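Local coordinates for metallo-beta-lactamase family protein (Staphylococcus aureus, PDB 3R2U), which belongs to the metallo-beta-lactamase superfamily, binds an iron(III) ion, carries a rhodanese-like domain as well, and is probably a hydrolase, at residues Ile171-Ile176 against Ile215-Gly220. Numbering follows the deposited sequence.
Sequences IFVGDI and IWPGHG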
loop_
_atom_site.group_PDB
_atom_site.type_symbol
_atom_site.label_atom_id
_atom_site.label_comp_id
_atom_site.label_asym_id
_atom_site.label_seq_id
_atom_site.Cartn_x
_atom_site.Cartn_y
_atom_site.Cartn_z
ATOM N N ILE A 171 -11.757 -17.356 30.110
ATOM C CA ILE A 171 -12.351 -18.393 29.257
ATOM C C ILE A 171 -11.967 -18.198 27.794
ATOM O O ILE A 171 -12.175 -17.106 27.230
ATOM C CB ILE A 171 -13.887 -18.373 29.299
ATOM C CG1 ILE A 171 -14.396 -18.619 30.731
ATOM C CG2 ILE A 171 -14.454 -19.462 28.360
ATOM C CD1 ILE A 171 -15.881 -18.458 30.859
ATOM N N PHE A 172 -11.418 -19.251 27.178
ATOM C CA PHE A 172 -11.092 -19.226 25.748
ATOM C C PHE A 172 -12.100 -20.077 25.027
ATOM O O PHE A 172 -12.951 -20.718 25.663
ATOM C CB PHE A 172 -9.713 -19.813 25.458
ATOM C CG PHE A 172 -8.585 -19.077 26.105
ATOM C CD1 PHE A 172 -8.399 -17.726 25.864
ATOM C CD2 PHE A 172 -7.670 -19.749 26.903
ATOM C CE1 PHE A 172 -7.335 -17.043 26.437
ATOM C CE2 PHE A 172 -6.597 -19.082 27.482
ATOM C CZ PHE A 172 -6.435 -17.728 27.265
ATOM N N VAL A 173 -12.034 -20.072 23.700
ATOM C CA VAL A 173 -12.864 -20.969 22.937
ATOM C C VAL A 173 -12.199 -22.319 23.074
ATOM O O VAL A 173 -11.081 -22.507 22.622
ATOM C CB VAL A 173 -12.945 -20.602 21.462
ATOM C CG1 VAL A 173 -13.698 -21.692 20.702
ATOM C CG2 VAL A 173 -13.605 -19.245 21.291
ATOM N N GLY A 174 -12.854 -23.237 23.756
ATOM C CA GLY A 174 -12.328 -24.587 23.918
ATOM C C GLY A 174 -11.404 -24.829 25.111
ATOM O O GLY A 174 -10.998 -25.954 25.337
ATOM N N ASP A 175 -11.042 -23.788 25.858
ATOM C CA ASP A 175 -10.168 -23.989 27.010
ATOM C C ASP A 175 -10.281 -22.790 27.939
ATOM O O ASP A 175 -11.142 -21.912 27.743
ATOM C CB ASP A 175 -8.709 -24.205 26.534
ATOM C CG ASP A 175 -7.916 -25.128 27.451
ATOM O OD1 ASP A 175 -8.127 -25.117 28.680
ATOM O OD2 ASP A 175 -7.070 -25.883 26.930
ATOM N N ILE A 176 -9.431 -22.768 28.968
ATOM C CA ILE A 176 -9.408 -21.686 29.937
ATOM C C ILE A 176 -7.951 -21.344 30.243
ATOM O O ILE A 176 -7.042 -22.128 29.961
ATOM C CB ILE A 176 -10.166 -22.047 31.252
ATOM C CG1 ILE A 176 -9.505 -23.235 31.959
ATOM C CG2 ILE A 176 -11.634 -22.350 30.962
ATOM C CD1 ILE A 176 -10.072 -23.553 33.364
ATOM N N ILE A 215 -19.127 -15.480 24.154
ATOM C CA ILE A 215 -17.879 -15.417 24.897
ATOM C C ILE A 215 -16.882 -14.747 23.954
ATOM O O ILE A 215 -16.619 -15.240 22.860
ATOM C CB ILE A 215 -17.333 -16.826 25.306
ATOM C CG1 ILE A 215 -18.304 -17.581 26.216
ATOM C CG2 ILE A 215 -15.989 -16.707 25.981
ATOM C CD1 ILE A 215 -18.704 -16.859 27.455
ATOM N N TRP A 216 -16.353 -13.610 24.371
ATOM C CA TRP A 216 -15.411 -12.853 23.582
ATOM C C TRP A 216 -14.049 -12.872 24.273
ATOM O O TRP A 216 -13.765 -12.025 25.096
ATOM C CB TRP A 216 -15.913 -11.426 23.432
ATOM C CG TRP A 216 -17.264 -11.325 22.779
ATOM C CD1 TRP A 216 -17.677 -11.959 21.644
ATOM C CD2 TRP A 216 -18.348 -10.486 23.186
ATOM N NE1 TRP A 216 -18.965 -11.594 21.335
ATOM C CE2 TRP A 216 -19.400 -10.686 22.264
ATOM C CE3 TRP A 216 -18.542 -9.603 24.255
ATOM C CZ2 TRP A 216 -20.631 -10.028 22.375
ATOM C CZ3 TRP A 216 -19.764 -8.941 24.360
ATOM C CH2 TRP A 216 -20.792 -9.162 23.421
ATOM N N PRO A 217 -13.198 -13.846 23.920
ATOM C CA PRO A 217 -11.927 -14.040 24.602
ATOM C C PRO A 217 -10.825 -13.067 24.172
ATOM O O PRO A 217 -10.931 -12.406 23.137
ATOM C CB PRO A 217 -11.573 -15.481 24.231
ATOM C CG PRO A 217 -12.111 -15.614 22.836
ATOM C CD PRO A 217 -13.348 -14.762 22.775
ATOM N N GLY A 218 -9.771 -13.018 24.974
ATOM C CA GLY A 218 -8.645 -12.138 24.726
ATOM C C GLY A 218 -7.556 -12.767 23.898
ATOM O O GLY A 218 -6.689 -12.074 23.392
ATOM N N HIS A 219 -7.573 -14.090 23.779
ATOM C CA HIS A 219 -6.576 -14.788 22.976
ATOM C C HIS A 219 -7.235 -15.940 22.276
ATOM O O HIS A 219 -8.204 -16.512 22.778
ATOM C CB HIS A 219 -5.381 -15.275 23.801
ATOM C CG HIS A 219 -4.442 -14.183 24.202
ATOM N ND1 HIS A 219 -4.591 -13.462 25.370
ATOM C CD2 HIS A 219 -3.339 -13.684 23.588
ATOM C CE1 HIS A 219 -3.629 -12.560 25.454
ATOM N NE2 HIS A 219 -2.859 -12.668 24.383
ATOM N N GLY A 220 -6.715 -16.249 21.089
ATOM C CA GLY A 220 -7.217 -17.339 20.273
ATOM C C GLY A 220 -6.058 -18.157 19.716
ATOM O O GLY A 220 -4.937 -18.071 20.226
HETATM O O HOH W 1 -10.127 -18.453 22.246
#
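The F172 ring runs outward from its backbone along P217 and onto H219. Its CB leaves the backbone with CG anti to the carbonyl carbon (chi1 -62°), which swings the ring along the turn after P217 although the CB itself does not aim there. CD1 lies 4.2 Å from P217 CB, which sits at the ring edge near its plane, and H219 O approaches the same CD1 obliquely, at 3.3 Å. One atom further, CE1 reaches H219 CB at 3.7 Å; the two side chains run alongside each other, pointing the same way. The F172 side chain also touches L229 in a neighbouring loop. The imidazole end of H219 lies beside the iron site of this metallo-beta-lactamase fold, about 5 Å from the iron(III) ion: H219 ND1 is hydrogen-bonded to D169 OD1, and D169 is an iron ligand together with H80 and H143. F172 thus packs on the stem of a second-shell histidine that holds a first-shell aspartate. H219 O has a further partner, a water that donates to it at 2.8 Å and accepts from V173 N at 2.9 Å, tying the two loops together. Back toward strand 214-217, P217 CB rests 3.5 Å from I171 O, while its CG meets V173 CG2. Beyond the proline, I171 and I215 cross at about a right angle, CG2 against CG2 at 4.0 Å, and I171 goes on to touch I203 and I206 of helix 191-206.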